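Local structure of endo-alpha-mannosidase (Bacteroides thetaiotaomicron, 4ACY) at residues D287-P292 / D345-L350; R106-M111 / T325-W330; L137-A142 / A147-H152; K60-P65 / G95-N100. The protein is an endo-alpha-mannosidase of glycoside hydrolase family 99, which probably cleaves internal alpha-mannosidic linkages in N-glycans. All coordinates share one frame; numbering follows the deposited sequence. Where two conformers were deposited one is given.

Contact 1. Residues D287-P292 / D345-L350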
# COMPACT_ATOMS: atom_id res chain seq x y z
N ASP A 287 -1.93 1.24 -15.59
CA ASP A 287 -3.34 1.25 -15.20
C ASP A 287 -4.26 1.58 -16.37
O ASP A 287 -5.35 2.10 -16.16
CB ASP A 287 -3.58 2.22 -14.03
CG ASP A 287 -3.35 3.67 -14.41
OD1 ASP A 287 -3.00 3.95 -15.57
OD2 ASP A 287 -3.49 4.55 -13.54
N THR A 288 -3.83 1.27 -17.58
CA THR A 288 -4.59 1.70 -18.75
C THR A 288 -5.91 0.99 -19.01
O THR A 288 -6.69 1.46 -19.86
CB THR A 288 -3.75 1.72 -20.03
OG1 THR A 288 -3.15 0.43 -20.22
CG2 THR A 288 -2.66 2.78 -19.95
N ARG A 289 -6.20 -0.14 -18.35
CA ARG A 289 -7.55 -0.68 -18.43
C ARG A 289 -8.54 0.24 -17.71
O ARG A 289 -9.61 0.58 -18.26
CB ARG A 289 -7.61 -2.12 -17.91
CG ARG A 289 -6.87 -3.12 -18.80
CD ARG A 289 -7.82 -3.73 -19.83
NE ARG A 289 -8.37 -4.99 -19.35
CZ ARG A 289 -9.41 -5.61 -19.89
NH1 ARG A 289 -10.03 -5.10 -20.95
NH2 ARG A 289 -9.83 -6.75 -19.36
N ILE A 290 -8.20 0.66 -16.48
CA ILE A 290 -9.09 1.53 -15.71
C ILE A 290 -8.91 3.01 -16.03
O ILE A 290 -9.83 3.79 -15.78
CB ILE A 290 -9.02 1.28 -14.17
CG1 ILE A 290 -7.63 1.61 -13.59
CG2 ILE A 290 -9.42 -0.16 -13.82
CD1 ILE A 290 -7.73 2.23 -12.18
N ARG A 291 -7.75 3.38 -16.59
CA ARG A 291 -7.45 4.78 -16.97
C ARG A 291 -6.77 4.85 -18.35
O ARG A 291 -5.56 5.06 -18.44
CB ARG A 291 -6.58 5.48 -15.90
CG ARG A 291 -7.18 5.49 -14.51
CD ARG A 291 -6.26 6.16 -13.51
NE ARG A 291 -6.82 6.18 -12.16
CZ ARG A 291 -6.26 5.62 -11.09
NH1 ARG A 291 -5.09 4.98 -11.20
NH2 ARG A 291 -6.86 5.72 -9.91
N PRO A 292 -7.55 4.70 -19.43
CA PRO A 292 -6.96 4.50 -20.76
C PRO A 292 -6.07 5.65 -21.22
O PRO A 292 -5.19 5.45 -22.05
CB PRO A 292 -8.17 4.36 -21.69
CG PRO A 292 -9.32 4.03 -20.82
CD PRO A 292 -9.01 4.47 -19.41
N ASP A 345 -11.63 -13.03 -24.89
CA ASP A 345 -12.15 -12.37 -26.10
C ASP A 345 -11.90 -10.87 -26.07
O ASP A 345 -11.53 -10.26 -27.08
CB ASP A 345 -13.65 -12.65 -26.25
CG ASP A 345 -13.95 -14.10 -26.60
OD1 ASP A 345 -13.07 -14.76 -27.20
OD2 ASP A 345 -15.07 -14.57 -26.27
N ALA A 346 -12.05 -10.29 -24.88
CA ALA A 346 -11.99 -8.84 -24.71
C ALA A 346 -10.59 -8.26 -24.57
O ALA A 346 -10.37 -7.09 -24.88
CB ALA A 346 -12.87 -8.43 -23.53
N PHE A 347 -9.62 -9.07 -24.12
CA PHE A 347 -8.30 -8.54 -23.74
C PHE A 347 -7.23 -9.61 -23.64
O PHE A 347 -7.50 -10.72 -23.19
CB PHE A 347 -8.41 -7.85 -22.37
CG PHE A 347 -7.29 -6.89 -22.07
CD1 PHE A 347 -7.24 -5.65 -22.68
CD2 PHE A 347 -6.31 -7.21 -21.13
CE1 PHE A 347 -6.21 -4.74 -22.40
CE2 PHE A 347 -5.26 -6.32 -20.84
CZ PHE A 347 -5.22 -5.08 -21.47
N GLU A 348 -6.01 -9.27 -24.04
CA GLU A 348 -4.84 -10.09 -23.75
C GLU A 348 -3.99 -9.42 -22.69
O GLU A 348 -3.46 -8.33 -22.89
CB GLU A 348 -4.00 -10.39 -24.98
CG GLU A 348 -2.78 -11.27 -24.62
CD GLU A 348 -2.22 -12.05 -25.79
OE1 GLU A 348 -2.24 -11.53 -26.92
OE2 GLU A 348 -1.76 -13.20 -25.58
N TYR A 349 -3.85 -10.11 -21.56
CA TYR A 349 -3.18 -9.52 -20.40
C TYR A 349 -1.67 -9.51 -20.55
O TYR A 349 -1.08 -10.37 -21.24
CB TYR A 349 -3.66 -10.22 -19.10
CG TYR A 349 -5.14 -10.06 -18.87
CD1 TYR A 349 -6.07 -10.95 -19.43
CD2 TYR A 349 -5.64 -8.97 -18.13
CE1 TYR A 349 -7.44 -10.79 -19.23
CE2 TYR A 349 -7.01 -8.81 -17.94
CZ TYR A 349 -7.91 -9.70 -18.50
OH TYR A 349 -9.26 -9.53 -18.32
N LEU A 350 -1.04 -8.49 -19.96
CA LEU A 350 0.40 -8.51 -19.74
C LEU A 350 0.68 -9.63 -18.75
O LEU A 350 -0.23 -10.10 -18.06
CB LEU A 350 0.87 -7.19 -19.15
CG LEU A 350 0.69 -5.94 -20.02
CD1 LEU A 350 1.16 -4.71 -19.25
CD2 LEU A 350 1.48 -6.08 -21.33
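The phenol oxygen OH of Tyr-349 is hydrogen-bonded to Asp-84 O and Ile-86 N, and NH2 of Arg-289 lies 3.0 Å from it. The stronger partner of the arginine is Asp-85, whose carboxylate forms a salt bridge with the same NH2. The evidence for the main interaction is the attitude of two flat groups. The guanidinium of Arg-289 lies on one face of the Phe-347 ring with only 10° between the planes, and CZ stands 3.7 Å from the ring centroid, a cation-pi stack. CG of Phe-347 comes beneath the centre of the guanidinium, 3.3 Å from CZ of Arg-289. A bend at chi2 (-92°) and another at chi3 turn the arginine chain over the ring, past which it runs in the opposite sense to the phenylalanine side chain. Tyr-349 meets the guanidinium differently: its OH lies at the edge, close to the guanidinium plane, and the two side chains cross at about a right angle. Arg-289 was modelled in two conformers, so this stack describes one of them. Within 287-292, Arg-291 NH1 makes a salt bridge of 2.9 Å to Asp-287 OD2 and another to Glu-332. The segments belong to the loops that follow strands 276-281 and 322-324, the seventh and eighth of the barrel, so this arginine-aromatic stack joins two adjacent beta-to-alpha loops at the C-terminal end of a TIM barrel.

Contact 2. Residues R106-M111 / T325-W330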
# COMPACT_ATOMS: atom_id res chain seq x y z
N ARG A 106 -5.10 -17.11 3.47
CA ARG A 106 -3.99 -18.02 3.80
C ARG A 106 -2.89 -18.00 2.74
O ARG A 106 -1.70 -17.89 3.07
CB ARG A 106 -4.49 -19.46 4.04
CG ARG A 106 -3.37 -20.40 4.42
CD ARG A 106 -3.80 -21.87 4.47
NE ARG A 106 -4.06 -22.43 3.13
CZ ARG A 106 -3.13 -22.77 2.24
NH1 ARG A 106 -1.83 -22.61 2.49
NH2 ARG A 106 -3.49 -23.27 1.06
N LYS A 107 -3.28 -18.08 1.47
CA LYS A 107 -2.31 -18.05 0.39
C LYS A 107 -1.53 -16.73 0.31
O LYS A 107 -0.32 -16.72 0.07
CB LYS A 107 -2.99 -18.38 -0.93
CG LYS A 107 -3.15 -19.87 -1.15
CD LYS A 107 -4.03 -20.17 -2.34
CE LYS A 107 -4.09 -21.68 -2.57
NZ LYS A 107 -5.30 -22.04 -3.36
N HIS A 108 -2.23 -15.61 0.51
CA HIS A 108 -1.58 -14.29 0.49
C HIS A 108 -0.52 -14.16 1.58
O HIS A 108 0.58 -13.64 1.35
CB HIS A 108 -2.60 -13.17 0.65
CG HIS A 108 -3.37 -12.84 -0.59
ND1 HIS A 108 -3.09 -13.38 -1.83
CD2 HIS A 108 -4.39 -11.97 -0.78
CE1 HIS A 108 -3.93 -12.86 -2.73
NE2 HIS A 108 -4.71 -12.00 -2.12
N ILE A 109 -0.85 -14.66 2.76
CA ILE A 109 0.09 -14.64 3.89
C ILE A 109 1.31 -15.51 3.54
O ILE A 109 2.45 -15.10 3.74
CB ILE A 109 -0.60 -15.11 5.21
CG1 ILE A 109 -1.63 -14.06 5.68
CG2 ILE A 109 0.44 -15.43 6.29
CD1 ILE A 109 -1.03 -12.67 5.98
N ARG A 110 1.07 -16.70 2.99
CA ARG A 110 2.18 -17.56 2.56
C ARG A 110 3.07 -16.85 1.52
O ARG A 110 4.31 -17.04 1.52
CB ARG A 110 1.65 -18.89 2.01
N MSE A 111 2.46 -16.03 0.66
CA MSE A 111 3.22 -15.29 -0.35
C MSE A 111 4.10 -14.23 0.30
O MSE A 111 5.21 -13.97 -0.17
CB MSE A 111 2.29 -14.67 -1.39
CG MSE A 111 1.64 -15.72 -2.28
SE MSE A 111 0.21 -14.94 -3.34
CE MSE A 111 -0.13 -16.45 -4.52
N THR A 325 4.77 -0.82 -2.89
CA THR A 325 3.57 -0.51 -3.65
C THR A 325 3.63 -1.39 -4.91
O THR A 325 4.30 -1.01 -5.87
CB THR A 325 3.54 0.98 -4.03
OG1 THR A 325 3.55 1.78 -2.83
CG2 THR A 325 2.26 1.29 -4.86
N SER A 326 2.98 -2.55 -4.93
CA SER A 326 2.04 -3.01 -3.91
C SER A 326 2.10 -4.53 -3.81
O SER A 326 2.65 -5.18 -4.68
CB SER A 326 0.61 -2.63 -4.32
OG SER A 326 0.30 -3.19 -5.59
N PHE A 327 1.51 -5.10 -2.76
CA PHE A 327 1.21 -6.52 -2.88
C PHE A 327 0.20 -6.76 -4.02
O PHE A 327 0.43 -7.59 -4.89
CB PHE A 327 0.67 -7.12 -1.58
CG PHE A 327 0.40 -8.61 -1.71
CD1 PHE A 327 1.45 -9.50 -1.88
CD2 PHE A 327 -0.91 -9.09 -1.74
CE1 PHE A 327 1.23 -10.85 -2.06
CE2 PHE A 327 -1.14 -10.45 -1.90
CZ PHE A 327 -0.07 -11.33 -2.05
N ASN A 328 -0.93 -6.05 -4.01
CA ASN A 328 -2.01 -6.45 -4.90
C ASN A 328 -2.95 -5.32 -5.31
O ASN A 328 -4.18 -5.48 -5.25
CB ASN A 328 -2.82 -7.62 -4.30
CG ASN A 328 -3.54 -7.26 -3.00
OD1 ASN A 328 -3.14 -6.33 -2.29
ND2 ASN A 328 -4.59 -8.02 -2.68
N GLU A 329 -2.37 -4.21 -5.73
CA GLU A 329 -3.17 -3.15 -6.36
C GLU A 329 -3.17 -3.48 -7.85
O GLU A 329 -2.39 -2.92 -8.64
CB GLU A 329 -2.56 -1.77 -6.09
CG GLU A 329 -3.60 -0.65 -5.79
CD GLU A 329 -4.61 -0.39 -6.92
OE1 GLU A 329 -4.74 -1.21 -7.84
OE2 GLU A 329 -5.31 0.67 -6.86
N TRP A 330 -4.02 -4.44 -8.22
CA TRP A 330 -4.08 -4.96 -9.57
C TRP A 330 -4.48 -3.89 -10.57
O TRP A 330 -3.97 -3.89 -11.70
CB TRP A 330 -5.02 -6.19 -9.64
CG TRP A 330 -4.39 -7.40 -9.02
CD1 TRP A 330 -4.49 -7.81 -7.73
CD2 TRP A 330 -3.50 -8.34 -9.67
NE1 TRP A 330 -3.75 -8.95 -7.53
CE2 TRP A 330 -3.12 -9.29 -8.70
CE3 TRP A 330 -3.00 -8.47 -10.98
CZ2 TRP A 330 -2.27 -10.37 -8.99
CZ3 TRP A 330 -2.15 -9.54 -11.27
CH2 TRP A 330 -1.80 -10.47 -10.27
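His-108 on helix 102-115 and Phe-327 in the irregular segment 325-330 have the nearest alpha carbons of the contact, 8.9 Å apart, a gap filled by their side chains. The rings form an edge-to-face (T-shaped) pair with centroids 4.8 Å apart and planes at 76°. Phe-327 supplies the edge: its CE2 stands 3.4 Å above the imidazole plane, over the centre of the His-108 ring. CG of Phe-327 is anti to its backbone N (chi1 -179°), which extends the ring to the His-108 face. One turn further on, Met-111, a selenomethionine, meets the edge of the same phenyl ring, with SE of Met-111 3.8 Å from CZ of Phe-327, a Met-aromatic contact. The loop is held from within by an ST motif, Glu-329 N donating to OG of Ser-326 at 2.9 Å, and a cis peptide precedes that serine. OD1 of Asn-328 accepts from Tyr-47 N. The His-108 ring also meets Tyr-97 edge-to-face, and Tyr-46 at a steep angle. Exchanging His-108 for an alanine would probably take away the face that the Phe-327 edge points into and open a gap among these aromatic groups. With no hydrogen bond between the segments, the contact of the helix with the loop after the eighth barrel strand probably rests on aromatic edge-to-face and dispersion interactions in a buried setting.

Contact 3. Residues L137-A142 / A147-H152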
# COMPACT_ATOMS: atom_id res chain seq x y z
N LEU A 137 -9.64 -12.14 9.50
CA LEU A 137 -8.99 -13.29 8.87
C LEU A 137 -7.52 -13.01 8.57
O LEU A 137 -6.68 -13.90 8.73
CB LEU A 137 -9.70 -13.69 7.57
CG LEU A 137 -11.16 -14.12 7.59
CD1 LEU A 137 -11.67 -14.25 6.16
CD2 LEU A 137 -11.33 -15.42 8.35
N LEU A 138 -7.22 -11.80 8.09
CA LEU A 138 -5.84 -11.44 7.79
C LEU A 138 -4.98 -11.51 9.05
O LEU A 138 -3.89 -12.08 9.03
CB LEU A 138 -5.76 -10.05 7.14
CG LEU A 138 -4.45 -9.73 6.43
CD1 LEU A 138 -4.22 -10.68 5.27
CD2 LEU A 138 -4.45 -8.28 5.95
N LEU A 139 -5.48 -10.92 10.13
CA LEU A 139 -4.80 -10.96 11.42
C LEU A 139 -4.59 -12.40 11.88
O LEU A 139 -3.47 -12.80 12.22
CB LEU A 139 -5.60 -10.16 12.45
CG LEU A 139 -5.49 -8.64 12.31
CD1 LEU A 139 -6.64 -7.95 13.01
CD2 LEU A 139 -4.15 -8.15 12.84
N ASP A 140 -5.67 -13.19 11.85
CA ASP A 140 -5.62 -14.60 12.29
C ASP A 140 -4.57 -15.39 11.51
O ASP A 140 -3.74 -16.10 12.09
CB ASP A 140 -7.00 -15.26 12.15
CG ASP A 140 -7.98 -14.80 13.22
OD1 ASP A 140 -7.56 -14.17 14.21
OD2 ASP A 140 -9.20 -15.08 13.08
N GLU A 141 -4.58 -15.21 10.18
CA GLU A 141 -3.61 -15.91 9.33
C GLU A 141 -2.18 -15.39 9.50
O GLU A 141 -1.23 -16.18 9.48
CB GLU A 141 -4.06 -15.91 7.86
CG GLU A 141 -5.39 -16.65 7.64
CD GLU A 141 -5.29 -18.14 7.97
OE1 GLU A 141 -4.23 -18.74 7.70
OE2 GLU A 141 -6.27 -18.69 8.50
N ALA A 142 -2.03 -14.08 9.69
CA ALA A 142 -0.70 -13.51 9.91
C ALA A 142 -0.10 -14.03 11.23
O ALA A 142 1.09 -14.36 11.28
CB ALA A 142 -0.76 -11.98 9.91
N ALA A 147 3.59 -12.97 10.96
CA ALA A 147 3.43 -11.73 10.19
C ALA A 147 2.58 -10.71 10.96
O ALA A 147 1.92 -11.06 11.94
CB ALA A 147 2.81 -12.02 8.82
N LYS A 148 2.62 -9.45 10.52
CA LYS A 148 1.92 -8.37 11.23
C LYS A 148 1.06 -7.53 10.29
O LYS A 148 1.32 -7.49 9.08
CB LYS A 148 2.92 -7.46 11.95
CG LYS A 148 3.86 -8.17 12.93
CD LYS A 148 3.14 -8.74 14.11
CE LYS A 148 4.15 -9.42 15.06
NZ LYS A 148 3.46 -10.07 16.20
N VAL A 149 0.06 -6.85 10.84
CA VAL A 149 -0.87 -6.04 10.04
C VAL A 149 -0.94 -4.62 10.59
O VAL A 149 -1.16 -4.42 11.79
CB VAL A 149 -2.29 -6.66 10.07
CG1 VAL A 149 -3.29 -5.78 9.34
CG2 VAL A 149 -2.29 -8.09 9.50
N CYS A 150 -0.74 -3.63 9.72
CA CYS A 150 -1.03 -2.25 10.10
C CYS A 150 -2.04 -1.71 9.11
O CYS A 150 -2.54 -2.44 8.25
CB CYS A 150 0.25 -1.41 10.16
SG CYS A 150 1.07 -1.12 8.56
N PHE A 151 -2.37 -0.42 9.22
CA PHE A 151 -3.51 0.11 8.49
C PHE A 151 -3.16 1.31 7.65
O PHE A 151 -2.36 2.15 8.07
CB PHE A 151 -4.66 0.41 9.47
CG PHE A 151 -5.24 -0.83 10.07
CD1 PHE A 151 -4.55 -1.53 11.07
CD2 PHE A 151 -6.44 -1.34 9.60
CE1 PHE A 151 -5.06 -2.73 11.60
CE2 PHE A 151 -6.96 -2.52 10.12
CZ PHE A 151 -6.27 -3.22 11.12
N HIS A 152 -3.76 1.35 6.46
CA HIS A 152 -3.54 2.39 5.47
C HIS A 152 -4.84 3.18 5.35
O HIS A 152 -5.80 2.71 4.74
CB HIS A 152 -3.18 1.73 4.12
CG HIS A 152 -2.62 2.68 3.10
ND1 HIS A 152 -2.36 2.30 1.81
CD2 HIS A 152 -2.26 3.99 3.19
CE1 HIS A 152 -1.86 3.32 1.13
NE2 HIS A 152 -1.79 4.36 1.95
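Ala-142 and Ala-147 make the polar link between helix 137-142 and the strand that follows: Ala-147 N donates to Ala-142 O at 2.9 Å. The bond is bent, with 137° at the hydrogen, and the donor lies above the carbonyl plane instead of on a lone pair. It joins residues five apart in sequence and closes the turn by which the chain leaves helix 133-145. The same two alanines provide the first apolar touch, their CB atoms 3.7 Å apart, so the methyl groups meet directly where the backbones run nearest.

The remaining apolar contacts converge on Val-149, whose side chain leaves the strand toward the helix, whereas those of its neighbours Lys-148 and Cys-150 leave on the far side. CD2 of Leu-139 lies 3.7 Å from CB of Val-149, the two side chains crossing at about a right angle. CG2 of Val-149 is the shared atom, meeting CD2 of Leu-139 at 3.8 Å, CG of Leu-138 at 4.1 Å and CB of Ala-142 at 4.2 Å. Val-149 presents that branch because its CG1 takes the place anti to the backbone N (chi1 175°). Leu-138 was modelled in two conformers, so its part is less certain than that of Leu-139.

The axes of helix and strand approach to 8.0 Å with directions 150° apart, as expected where a helix returns across the sheet in the beta-alpha-beta unit 117-124, 133-145, 148-153. NZ of Lys-148 is hydrogen-bonded to Pro-179 O. Chemically, one bent backbone bond closes the turn, and apolar side-chain contacts, mostly around Val-149, probably supply the rest.

Contact 4. Residues K60-P65 / G95-N100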
# COMPACT_ATOMS: atom_id res chain seq x y z
N LYS A 60 -16.61 -7.69 -7.08
CA LYS A 60 -16.21 -6.43 -6.48
C LYS A 60 -14.80 -6.13 -6.91
O LYS A 60 -13.90 -6.95 -6.77
CB LYS A 60 -16.30 -6.50 -4.95
CG LYS A 60 -17.68 -6.77 -4.41
CD LYS A 60 -17.66 -6.76 -2.89
CE LYS A 60 -19.04 -7.06 -2.30
NZ LYS A 60 -18.94 -7.58 -0.90
N HIS A 61 -14.61 -4.93 -7.46
CA HIS A 61 -13.30 -4.47 -7.96
C HIS A 61 -12.76 -5.10 -9.24
O HIS A 61 -12.16 -4.40 -10.07
CB HIS A 61 -12.25 -4.40 -6.84
CG HIS A 61 -12.27 -3.10 -6.10
ND1 HIS A 61 -11.42 -2.07 -6.41
CD2 HIS A 61 -13.07 -2.65 -5.10
CE1 HIS A 61 -11.69 -1.03 -5.62
NE2 HIS A 61 -12.69 -1.36 -4.82
N TRP A 62 -12.94 -6.41 -9.42
CA TRP A 62 -12.62 -7.01 -10.72
C TRP A 62 -13.53 -6.41 -11.78
O TRP A 62 -13.15 -6.32 -12.94
CB TRP A 62 -12.76 -8.54 -10.68
CG TRP A 62 -11.96 -9.17 -9.58
CD1 TRP A 62 -12.45 -9.88 -8.52
CD2 TRP A 62 -10.53 -9.15 -9.42
NE1 TRP A 62 -11.42 -10.30 -7.72
CE2 TRP A 62 -10.24 -9.86 -8.24
CE3 TRP A 62 -9.48 -8.57 -10.15
CZ2 TRP A 62 -8.93 -10.04 -7.78
CZ3 TRP A 62 -8.18 -8.75 -9.69
CH2 TRP A 62 -7.91 -9.47 -8.50
N MSE A 63 -14.73 -6.06 -11.34
CA MSE A 63 -15.62 -5.17 -12.06
C MSE A 63 -15.26 -3.75 -11.59
O MSE A 63 -15.16 -3.52 -10.39
CB MSE A 63 -17.07 -5.52 -11.73
CG MSE A 63 -18.08 -4.48 -12.15
SE MSE A 63 -19.89 -5.08 -11.80
CE MSE A 63 -19.77 -5.49 -9.92
N HIS A 64 -15.04 -2.83 -12.52
CA HIS A 64 -14.57 -1.49 -12.13
C HIS A 64 -14.93 -0.48 -13.21
O HIS A 64 -14.92 -0.83 -14.40
CB HIS A 64 -13.05 -1.56 -11.96
CG HIS A 64 -12.44 -0.40 -11.23
ND1 HIS A 64 -12.18 0.81 -11.84
CD2 HIS A 64 -11.97 -0.28 -9.97
CE1 HIS A 64 -11.61 1.63 -10.98
NE2 HIS A 64 -11.47 0.99 -9.83
N PRO A 65 -15.25 0.77 -12.82
CA PRO A 65 -15.51 1.76 -13.86
C PRO A 65 -14.24 2.11 -14.63
O PRO A 65 -13.12 1.84 -14.16
CB PRO A 65 -16.02 3.00 -13.10
CG PRO A 65 -16.27 2.60 -11.73
CD PRO A 65 -15.58 1.26 -11.47
N GLY A 95 -6.87 -15.88 -9.85
CA GLY A 95 -8.08 -15.53 -10.58
C GLY A 95 -8.80 -14.34 -9.99
O GLY A 95 -8.17 -13.50 -9.33
N THR A 96 -10.10 -14.29 -10.21
CA THR A 96 -10.95 -13.22 -9.66
C THR A 96 -11.32 -13.59 -8.25
O THR A 96 -12.45 -13.97 -7.95
CB THR A 96 -12.22 -12.96 -10.52
OG1 THR A 96 -12.91 -14.20 -10.78
CG2 THR A 96 -11.82 -12.30 -11.81
N TYR A 97 -10.33 -13.48 -7.37
CA TYR A 97 -10.50 -13.96 -6.01
C TYR A 97 -11.28 -13.04 -5.11
O TYR A 97 -11.44 -11.85 -5.40
CB TYR A 97 -9.15 -14.26 -5.38
CG TYR A 97 -8.17 -13.10 -5.26
CD1 TYR A 97 -8.30 -12.15 -4.22
CD2 TYR A 97 -7.07 -13.00 -6.10
CE1 TYR A 97 -7.37 -11.13 -4.07
CE2 TYR A 97 -6.12 -11.99 -5.95
CZ TYR A 97 -6.28 -11.06 -4.93
OH TYR A 97 -5.34 -10.07 -4.78
N SER A 98 -11.75 -13.59 -3.99
CA SER A 98 -12.40 -12.78 -2.97
C SER A 98 -11.45 -12.53 -1.80
O SER A 98 -10.83 -13.45 -1.28
CB SER A 98 -13.64 -13.44 -2.41
OG SER A 98 -14.12 -12.72 -1.28
N SER A 99 -11.41 -11.28 -1.36
CA SER A 99 -10.64 -10.91 -0.17
C SER A 99 -11.24 -11.51 1.10
O SER A 99 -10.58 -11.55 2.14
CB SER A 99 -10.60 -9.38 -0.05
OG SER A 99 -9.90 -8.80 -1.14
N ASN A 100 -12.49 -11.97 1.01
CA ASN A 100 -13.17 -12.61 2.14
C ASN A 100 -13.07 -14.12 2.16
O ASN A 100 -13.76 -14.77 2.96
CB ASN A 100 -14.63 -12.18 2.20
CG ASN A 100 -14.78 -10.69 2.31
OD1 ASN A 100 -15.53 -10.07 1.55
ND2 ASN A 100 -14.00 -10.09 3.21
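One face of the Trp-62 indole is covered by Thr-96, whose CA lies 3.7 Å from the centroid of the five-membered ring and nearly along the ring normal, a CH-pi contact. Gly-95 O stands over the same face, 3.8 Å above the plane of the Trp-62 ring and offset toward its rim. CB of Thr-96 comes 3.7 Å from CD1 of Trp-62. At the indole edge, in the ring plane, stands Tyr-97 O: NE1 of Trp-62 donates to it at 2.8 Å with an almost straight N-H...O angle of 172°, although the donor is tilted from the carbonyl plane. The benzo side of the indole points into the Tyr-97 ring, edge-to-face, with planes at 78° and CZ2 of Trp-62 3.7 Å above the centre of the phenol ring. A chi1 of 60° folds the Tyr-97 ring back beside its own backbone, which lets one residue offer both carbonyl and ring face to the tryptophan. Tyr-50 stacks on the indole, and the OH of Tyr-97 bonds to Glu-337. A leucine in place of Trp-62 would probably leave Tyr-97 O without its indole donor and uncover both the phenol face and the Thr-96 backbone. Thr-96 is itself the centre of an inverse gamma turn, and its O accepts from Asn-52. Both segments belong to the long connection between strand 42-46 and helix 102-115, so the tryptophan draws together two parts of the first beta-to-alpha loop of the TIM barrel.

In the fold
Contact 4 touches all three of the others. It meets contact 1, their centres 15 Å apart, where CG2 of Ile-290 packs 3.5 Å from ND1 of His-64. It also meets contact 2, where a probable hydrogen bond of 3.0 Å joins ND2 of Asn-328 to OH of Tyr-97, and contact 3, where CD1 of Leu-137 lies 3.9 Å from O of Asn-100. Contact 2 in turn packs against contact 3, CD1 of Ile-109 lying 3.8 Å from CD1 of Leu-138. Contacts 1 and 3 stand apart, centres 31 Å from each other. Contacts 1, 2 and 4 all involve beta-to-alpha loops, the end where TIM-barrel enzymes carry their active sites, whereas contact 3 lies within the helix-and-strand wall.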